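Long-range contact in MB2760 (Mycobacterium tuberculosis, PDB 2BNG), which catalyses in vitro the hydrolysis of long or bulky lipophilic epoxides, such as 9,10-epoxystearic acid and cholesterol 5,6-oxide, to diols: residues Q68-I80 with T89-R101. Numbering follows the deposited sequence.
Sequences QGRVGFEVKIHRI and TERTDALIIGPLR
Glu-74 holds CG anti to its carbonyl carbon (chi1 -73°) and runs extended beyond it, and Arg-101 stretches from CG to NE to meet it. The two side chains cross at about a right angle over Ala-94, whose CB lies against one face of the guanidinium. Arg-101 NH2 donates to Glu-74 OE1 at 2.5 Å, from above the carboxylate plane. This salt bridge ties strand 72-83 to strand 100-113 across strand 86-97. Strands 72-83 and 86-97 form an antiparallel hairpin at one side of the curved sheet of the limonene-1,2-epoxide hydrolase fold. Its paired backbone bonds run from Gly-72 and Ile-96 to Lys-76 and Thr-92. A classic beta bulge then sets His-78 and Arg-79 both opposite Glu-90. Glu-90 O takes His-78 N at 2.7 Å and, weakly, Arg-79 N at 3.4 Å.

On the other face, Val-75 CG1 packs 3.6 Å from Arg-91 NE and beside Asp-93. Arg-91 grips Asp-93 side-on, with NE and NH2 each on one oxygen, and NH2 also bridges to Asp-122. Arg-91 thus spans the two carboxylates, the likely proton donor (Asp-93) and acceptor (Asp-122). Back on the Glu-74 face, Arg-79 NH1 meets the syn lone pair of Glu-90 OE1 at 2.7 Å. Glu-111 of a neighbouring subunit also binds Arg-79, and Arg-121 and Tyr-123 of that subunit bind Glu-90 OE2. Thr-92 OG1 lies in the His-78 ring plane, 2.6 Å from NE2 in a nearly straight hydrogen bond.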
ATOM      1  N   GLN C  68      32.520  30.139  14.611  1.00 45.85           N
ATOM      2  CA  GLN C  68      32.631  29.179  13.548  1.00 45.77           C
ATOM      3  C   GLN C  68      34.079  28.732  13.323  1.00 46.22           C
ATOM      4  O   GLN C  68      34.980  29.566  13.172  1.00 46.64           O
ATOM      5  CB  GLN C  68      32.141  29.884  12.315  1.00 46.31           C
ATOM      6  CG  GLN C  68      31.440  29.067  11.387  1.00 47.31           C
ATOM      7  CD  GLN C  68      32.276  28.476  10.361  1.00 49.55           C
ATOM      8  OE1 GLN C  68      32.004  27.416   9.920  1.00 48.61           O
ATOM      9  NE2 GLN C  68      33.274  29.155   9.935  1.00 50.30           N
ATOM     10  N   GLY C  69      34.306  27.418  13.295  1.00 45.47           N
ATOM     11  CA  GLY C  69      35.666  26.895  13.108  1.00 45.98           C
ATOM     12  C   GLY C  69      36.526  26.834  14.375  1.00 45.79           C
ATOM     13  O   GLY C  69      37.635  26.327  14.340  1.00 46.43           O
ATOM     14  N   ARG C  70      36.016  27.338  15.497  1.00 44.83           N
ATOM     15  CA  ARG C  70      36.734  27.259  16.778  1.00 45.24           C
ATOM     16  C   ARG C  70      36.013  26.452  17.806  1.00 43.39           C
ATOM     17  O   ARG C  70      36.609  25.694  18.548  1.00 43.61           O
ATOM     18  CB  ARG C  70      36.892  28.634  17.388  1.00 46.17           C
ATOM     19  CG  ARG C  70      37.971  29.367  16.807  1.00 49.63           C
ATOM     20  CD  ARG C  70      37.476  30.562  16.276  1.00 53.71           C
ATOM     21  NE  ARG C  70      38.513  31.520  15.950  1.00 59.64           N
ATOM     22  CZ  ARG C  70      39.236  31.519  14.829  1.00 62.67           C
ATOM     23  NH1 ARG C  70      39.095  30.574  13.902  1.00 62.55           N
ATOM     24  NH2 ARG C  70      40.122  32.477  14.634  1.00 64.26           N
ATOM     25  N   VAL C  71      34.720  26.678  17.900  1.00 41.80           N
ATOM     26  CA  VAL C  71      33.897  25.842  18.739  1.00 40.25           C
ATOM     27  C   VAL C  71      32.609  25.488  18.003  1.00 39.21           C
ATOM     28  O   VAL C  71      31.888  26.372  17.542  1.00 39.59           O
ATOM     29  CB  VAL C  71      33.676  26.482  20.145  1.00 39.73           C
ATOM     30  CG1 VAL C  71      33.511  27.943  20.043  1.00 40.12           C
ATOM     31  CG2 VAL C  71      32.490  25.872  20.853  1.00 38.98           C
ATOM     32  N   GLY C  72      32.348  24.192  17.869  1.00 38.27           N
ATOM     33  CA  GLY C  72      31.094  23.715  17.292  1.00 37.45           C
ATOM     34  C   GLY C  72      30.063  23.494  18.386  1.00 36.85           C
ATOM     35  O   GLY C  72      30.418  23.296  19.559  1.00 36.81           O
ATOM     36  N   PHE C  73      28.787  23.531  18.015  1.00 36.02           N
ATOM     37  CA  PHE C  73      27.730  23.252  18.972  1.00 35.70           C
ATOM     38  C   PHE C  73      26.885  22.085  18.514  1.00 35.05           C
ATOM     39  O   PHE C  73      26.615  21.950  17.333  1.00 34.92           O
ATOM     40  CB  PHE C  73      26.822  24.485  19.188  1.00 36.13           C
ATOM     41  CG  PHE C  73      27.573  25.797  19.306  1.00 37.57           C
ATOM     42  CD1 PHE C  73      28.431  26.030  20.369  1.00 39.26           C
ATOM     43  CD2 PHE C  73      27.387  26.809  18.360  1.00 40.13           C
ATOM     44  CE1 PHE C  73      29.111  27.240  20.484  1.00 40.92           C
ATOM     45  CE2 PHE C  73      28.068  28.032  18.460  1.00 40.35           C
ATOM     46  CZ  PHE C  73      28.930  28.243  19.524  1.00 40.15           C
ATOM     47  N   GLU C  74      26.482  21.245  19.462  1.00 34.96           N
ATOM     48  CA  GLU C  74      25.404  20.294  19.235  1.00 36.10           C
ATOM     49  C   GLU C  74      24.269  20.518  20.240  1.00 35.36           C
ATOM     50  O   GLU C  74      24.490  20.934  21.398  1.00 35.25           O
ATOM     51  CB  GLU C  74      25.901  18.850  19.234  1.00 36.34           C
ATOM     52  CG  GLU C  74      26.709  18.496  17.969  1.00 39.00           C
ATOM     53  CD  GLU C  74      27.339  17.112  18.012  1.00 42.62           C
ATOM     54  OE1 GLU C  74      26.890  16.247  18.807  1.00 46.05           O
ATOM     55  OE2 GLU C  74      28.291  16.868  17.237  1.00 46.10           O
ATOM     56  N   VAL C  75      23.046  20.293  19.775  1.00 34.90           N
ATOM     57  CA  VAL C  75      21.882  20.503  20.604  1.00 33.99           C
ATOM     58  C   VAL C  75      20.918  19.376  20.337  1.00 34.04           C
ATOM     59  O   VAL C  75      20.575  19.075  19.208  1.00 34.49           O
ATOM     60  CB  VAL C  75      21.193  21.866  20.351  1.00 34.08           C
ATOM     61  CG1 VAL C  75      19.990  22.037  21.294  1.00 33.49           C
ATOM     62  CG2 VAL C  75      22.188  23.035  20.546  1.00 33.80           C
ATOM     63  N   LYS C  76      20.511  18.722  21.402  1.00 33.63           N
ATOM     64  CA  LYS C  76      19.516  17.711  21.301  1.00 33.58           C
ATOM     65  C   LYS C  76      18.420  18.129  22.280  1.00 32.79           C
ATOM     66  O   LYS C  76      18.668  18.270  23.484  1.00 32.15           O
ATOM     67  CB  LYS C  76      20.165  16.372  21.620  1.00 34.15           C
ATOM     68  CG  LYS C  76      19.242  15.235  21.871  1.00 36.83           C
ATOM     69  CD  LYS C  76      18.464  14.844  20.695  1.00 41.24           C
ATOM     70  CE  LYS C  76      18.027  13.383  20.854  1.00 44.86           C
ATOM     71  NZ  LYS C  76      16.626  13.140  20.546  1.00 45.79           N
ATOM     72  N   ILE C  77      17.226  18.390  21.739  1.00 32.22           N
ATOM     73  CA  ILE C  77      16.086  18.810  22.552  1.00 31.30           C
ATOM     74  C   ILE C  77      15.293  17.564  22.918  1.00 31.60           C
ATOM     75  O   ILE C  77      14.815  16.867  22.035  1.00 32.29           O
ATOM     76  CB  ILE C  77      15.178  19.836  21.783  1.00 31.69           C
ATOM     77  CG1 ILE C  77      16.014  21.008  21.221  1.00 30.31           C
ATOM     78  CG2 ILE C  77      14.026  20.325  22.699  1.00 30.99           C
ATOM     79  CD1 ILE C  77      15.249  21.936  20.224  1.00 30.79           C
ATOM     80  N   HIS C  78      15.175  17.274  24.208  1.00 31.26           N
ATOM     81  CA  HIS C  78      14.392  16.126  24.683  1.00 31.95           C
ATOM     82  C   HIS C  78      12.907  16.454  24.847  1.00 32.31           C
ATOM     83  O   HIS C  78      12.047  15.636  24.530  1.00 33.30           O
ATOM     84  CB  HIS C  78      14.955  15.598  26.007  1.00 32.08           C
ATOM     85  CG  HIS C  78      16.431  15.330  25.971  1.00 32.96           C
ATOM     86  ND1 HIS C  78      16.987  14.282  25.258  1.00 33.28           N
ATOM     87  CD2 HIS C  78      17.469  15.973  26.562  1.00 31.58           C
ATOM     88  CE1 HIS C  78      18.301  14.303  25.398  1.00 32.93           C
ATOM     89  NE2 HIS C  78      18.619  15.321  26.182  1.00 32.35           N
ATOM     90  N   ARG C  79      12.626  17.648  25.364  1.00 31.40           N
ATOM     91  CA  ARG C  79      11.269  18.138  25.575  1.00 31.66           C
ATOM     92  C   ARG C  79      11.283  19.640  25.379  1.00 31.06           C
ATOM     93  O   ARG C  79      12.290  20.298  25.691  1.00 29.72           O
ATOM     94  CB  ARG C  79      10.773  17.809  26.985  1.00 31.75           C
ATOM     95  CG  ARG C  79      10.640  16.293  27.284  1.00 33.25           C
ATOM     96  CD  ARG C  79      10.315  16.087  28.749  1.00 34.78           C
ATOM     97  NE  ARG C  79      10.040  14.694  29.135  1.00 36.72           N
ATOM     98  CZ  ARG C  79      10.988  13.805  29.418  1.00 37.48           C
ATOM     99  NH1 ARG C  79      12.185  14.124  29.313  1.00 35.42           N
ATOM    100  NH2 ARG C  79      10.804  12.586  29.792  1.00 38.79           N
ATOM    101  N   ILE C  80      10.174  20.154  24.845  1.00 31.56           N
ATOM    102  CA  ILE C  80       9.986  21.562  24.562  1.00 31.31           C
ATOM    103  C   ILE C  80       8.493  21.870  24.659  1.00 32.93           C
ATOM    104  O   ILE C  80       7.685  21.095  24.198  1.00 34.21           O
ATOM    105  CB  ILE C  80      10.566  21.944  23.157  1.00 31.49           C
ATOM    106  CG1 ILE C  80      10.350  23.444  22.868  1.00 30.59           C
ATOM    107  CG2 ILE C  80      10.019  21.002  22.033  1.00 29.35           C
ATOM    108  CD1 ILE C  80      11.194  23.990  21.723  1.00 30.58           C
ATOM    109  N   THR C  89      12.683  24.420  27.443  1.00 28.08           N
ATOM    110  CA  THR C  89      13.446  23.496  26.672  1.00 27.72           C
ATOM    111  C   THR C  89      14.287  22.605  27.620  1.00 27.31           C
ATOM    112  O   THR C  89      14.914  23.099  28.553  1.00 27.50           O
ATOM    113  CB  THR C  89      14.207  24.423  25.688  1.00 28.41           C
ATOM    114  OG1 THR C  89      14.185  23.978  24.368  1.00 29.87           O
ATOM    115  CG2 THR C  89      15.485  24.634  25.943  1.00 25.49           C
ATOM    116  N   GLU C  90      14.221  21.283  27.444  1.00 27.11           N
ATOM    117  CA  GLU C  90      15.093  20.348  28.172  1.00 26.59           C
ATOM    118  C   GLU C  90      16.028  19.742  27.138  1.00 26.30           C
ATOM    119  O   GLU C  90      15.569  19.082  26.199  1.00 27.06           O
ATOM    120  CB  GLU C  90      14.293  19.247  28.889  1.00 27.25           C
ATOM    121  CG  GLU C  90      15.165  18.291  29.725  1.00 27.19           C
ATOM    122  CD  GLU C  90      14.498  16.940  30.085  1.00 29.04           C
ATOM    123  OE1 GLU C  90      13.557  16.481  29.397  1.00 30.78           O
ATOM    124  OE2 GLU C  90      14.941  16.307  31.064  1.00 29.10           O
ATOM    125  N   ARG C  91      17.325  20.002  27.271  1.00 25.60           N
ATOM    126  CA  ARG C  91      18.285  19.629  26.239  1.00 25.89           C
ATOM    127  C   ARG C  91      19.539  18.964  26.781  1.00 26.57           C
ATOM    128  O   ARG C  91      19.839  19.006  27.979  1.00 27.14           O
ATOM    129  CB  ARG C  91      18.723  20.847  25.378  1.00 25.27           C
ATOM    130  CG  ARG C  91      17.832  22.049  25.436  1.00 25.21           C
ATOM    131  CD  ARG C  91      18.109  23.042  24.344  1.00 24.77           C
ATOM    132  NE  ARG C  91      19.381  23.744  24.443  1.00 23.31           N
ATOM    133  CZ  ARG C  91      19.545  24.988  24.916  1.00 25.21           C
ATOM    134  NH1 ARG C  91      18.506  25.695  25.380  1.00 23.06           N
ATOM    135  NH2 ARG C  91      20.774  25.551  24.917  1.00 22.30           N
ATOM    136  N   THR C  92      20.265  18.341  25.860  1.00 27.25           N
ATOM    137  CA  THR C  92      21.665  18.013  26.032  1.00 27.85           C
ATOM    138  C   THR C  92      22.417  18.837  24.988  1.00 27.62           C
ATOM    139  O   THR C  92      22.080  18.821  23.806  1.00 27.68           O
ATOM    140  CB  THR C  92      21.931  16.516  25.813  1.00 28.67           C
ATOM    141  OG1 THR C  92      21.118  15.740  26.714  1.00 30.79           O
ATOM    142  CG2 THR C  92      23.371  16.193  26.093  1.00 28.48           C
ATOM    143  N   ASP C  93      23.409  19.592  25.441  1.00 27.26           N
ATOM    144  CA  ASP C  93      24.243  20.382  24.545  1.00 27.44           C
ATOM    145  C   ASP C  93      25.642  19.774  24.532  1.00 27.60           C
ATOM    146  O   ASP C  93      26.017  19.035  25.439  1.00 27.74           O
ATOM    147  CB  ASP C  93      24.313  21.850  25.022  1.00 27.07           C
ATOM    148  CG  ASP C  93      23.050  22.668  24.674  1.00 29.84           C
ATOM    149  OD1 ASP C  93      23.161  23.913  24.644  1.00 31.90           O
ATOM    150  OD2 ASP C  93      21.954  22.095  24.436  1.00 32.09           O
ATOM    151  N   ALA C  94      26.418  20.107  23.518  1.00 28.29           N
ATOM    152  CA  ALA C  94      27.828  19.765  23.483  1.00 29.56           C
ATOM    153  C   ALA C  94      28.617  20.915  22.879  1.00 30.26           C
ATOM    154  O   ALA C  94      28.190  21.486  21.881  1.00 29.67           O
ATOM    155  CB  ALA C  94      28.033  18.495  22.678  1.00 29.66           C
ATOM    156  N   LEU C  95      29.745  21.266  23.500  1.00 31.55           N
ATOM    157  CA  LEU C  95      30.709  22.180  22.879  1.00 33.05           C
ATOM    158  C   LEU C  95      31.884  21.348  22.387  1.00 34.42           C
ATOM    159  O   LEU C  95      32.374  20.472  23.104  1.00 35.89           O
ATOM    160  CB  LEU C  95      31.167  23.295  23.833  1.00 33.37           C
ATOM    161  CG  LEU C  95      30.078  24.148  24.527  1.00 34.57           C
ATOM    162  CD1 LEU C  95      30.732  25.076  25.552  1.00 35.58           C
ATOM    163  CD2 LEU C  95      29.190  24.942  23.566  1.00 33.39           C
ATOM    164  N   ILE C  96      32.310  21.606  21.153  1.00 34.65           N
ATOM    165  CA  ILE C  96      33.373  20.850  20.501  1.00 35.61           C
ATOM    166  C   ILE C  96      34.468  21.812  20.138  1.00 36.68           C
ATOM    167  O   ILE C  96      34.223  22.767  19.416  1.00 36.95           O
ATOM    168  CB  ILE C  96      32.911  20.215  19.151  1.00 35.84           C
ATOM    169  CG1 ILE C  96      31.403  19.868  19.173  1.00 35.32           C
ATOM    170  CG2 ILE C  96      33.864  19.131  18.699  1.00 34.26           C
ATOM    171  CD1 ILE C  96      30.962  18.519  19.309  1.00 37.35           C
ATOM    172  N   ILE C  97      35.673  21.553  20.634  1.00 37.93           N
ATOM    173  CA  ILE C  97      36.852  22.339  20.319  1.00 38.85           C
ATOM    174  C   ILE C  97      37.882  21.322  19.857  1.00 40.19           C
ATOM    175  O   ILE C  97      38.462  20.587  20.673  1.00 40.90           O
ATOM    176  CB  ILE C  97      37.349  23.126  21.559  1.00 39.66           C
ATOM    177  CG1 ILE C  97      36.235  24.031  22.095  1.00 38.83           C
ATOM    178  CG2 ILE C  97      38.594  23.971  21.229  1.00 40.26           C
ATOM    179  CD1 ILE C  97      36.221  24.154  23.577  1.00 39.72           C
ATOM    180  N   GLY C  98      38.078  21.256  18.536  1.00 40.28           N
ATOM    181  CA  GLY C  98      38.852  20.198  17.909  1.00 40.83           C
ATOM    182  C   GLY C  98      38.374  18.822  18.358  1.00 41.15           C
ATOM    183  O   GLY C  98      37.180  18.490  18.202  1.00 40.11           O
ATOM    184  N   PRO C  99      39.291  18.016  18.955  1.00 42.18           N
ATOM    185  CA  PRO C  99      38.944  16.636  19.338  1.00 41.97           C
ATOM    186  C   PRO C  99      38.329  16.562  20.729  1.00 41.11           C
ATOM    187  O   PRO C  99      37.891  15.489  21.138  1.00 41.40           O
ATOM    188  CB  PRO C  99      40.293  15.916  19.329  1.00 43.60           C
ATOM    189  CG  PRO C  99      41.316  17.017  19.698  1.00 44.44           C
ATOM    190  CD  PRO C  99      40.693  18.360  19.305  1.00 43.39           C
ATOM    191  N   LEU C 100      38.307  17.687  21.445  1.00 39.95           N
ATOM    192  CA  LEU C 100      37.669  17.767  22.757  1.00 38.95           C
ATOM    193  C   LEU C 100      36.156  18.012  22.648  1.00 37.68           C
ATOM    194  O   LEU C 100      35.717  19.008  22.064  1.00 37.20           O
ATOM    195  CB  LEU C 100      38.326  18.869  23.599  1.00 38.81           C
ATOM    196  CG  LEU C 100      37.717  19.138  24.979  1.00 39.06           C
ATOM    197  CD1 LEU C 100      37.813  17.881  25.901  1.00 38.52           C
ATOM    198  CD2 LEU C 100      38.319  20.401  25.643  1.00 38.33           C
ATOM    199  N   ARG C 101      35.364  17.101  23.210  1.00 37.35           N
ATOM    200  CA  ARG C 101      33.918  17.256  23.229  1.00 36.08           C
ATOM    201  C   ARG C 101      33.413  17.286  24.658  1.00 35.45           C
ATOM    202  O   ARG C 101      33.681  16.364  25.435  1.00 36.30           O
ATOM    203  CB  ARG C 101      33.256  16.122  22.457  1.00 36.83           C
ATOM    204  CG  ARG C 101      31.751  16.042  22.621  1.00 36.45           C
ATOM    205  CD  ARG C 101      31.252  14.763  21.992  1.00 39.93           C
ATOM    206  NE  ARG C 101      29.804  14.780  21.938  1.00 41.00           N
ATOM    207  CZ  ARG C 101      29.114  15.207  20.892  1.00 41.67           C
ATOM    208  NH1 ARG C 101      29.758  15.611  19.808  1.00 41.95           N
ATOM    209  NH2 ARG C 101      27.779  15.239  20.935  1.00 40.24           N
TER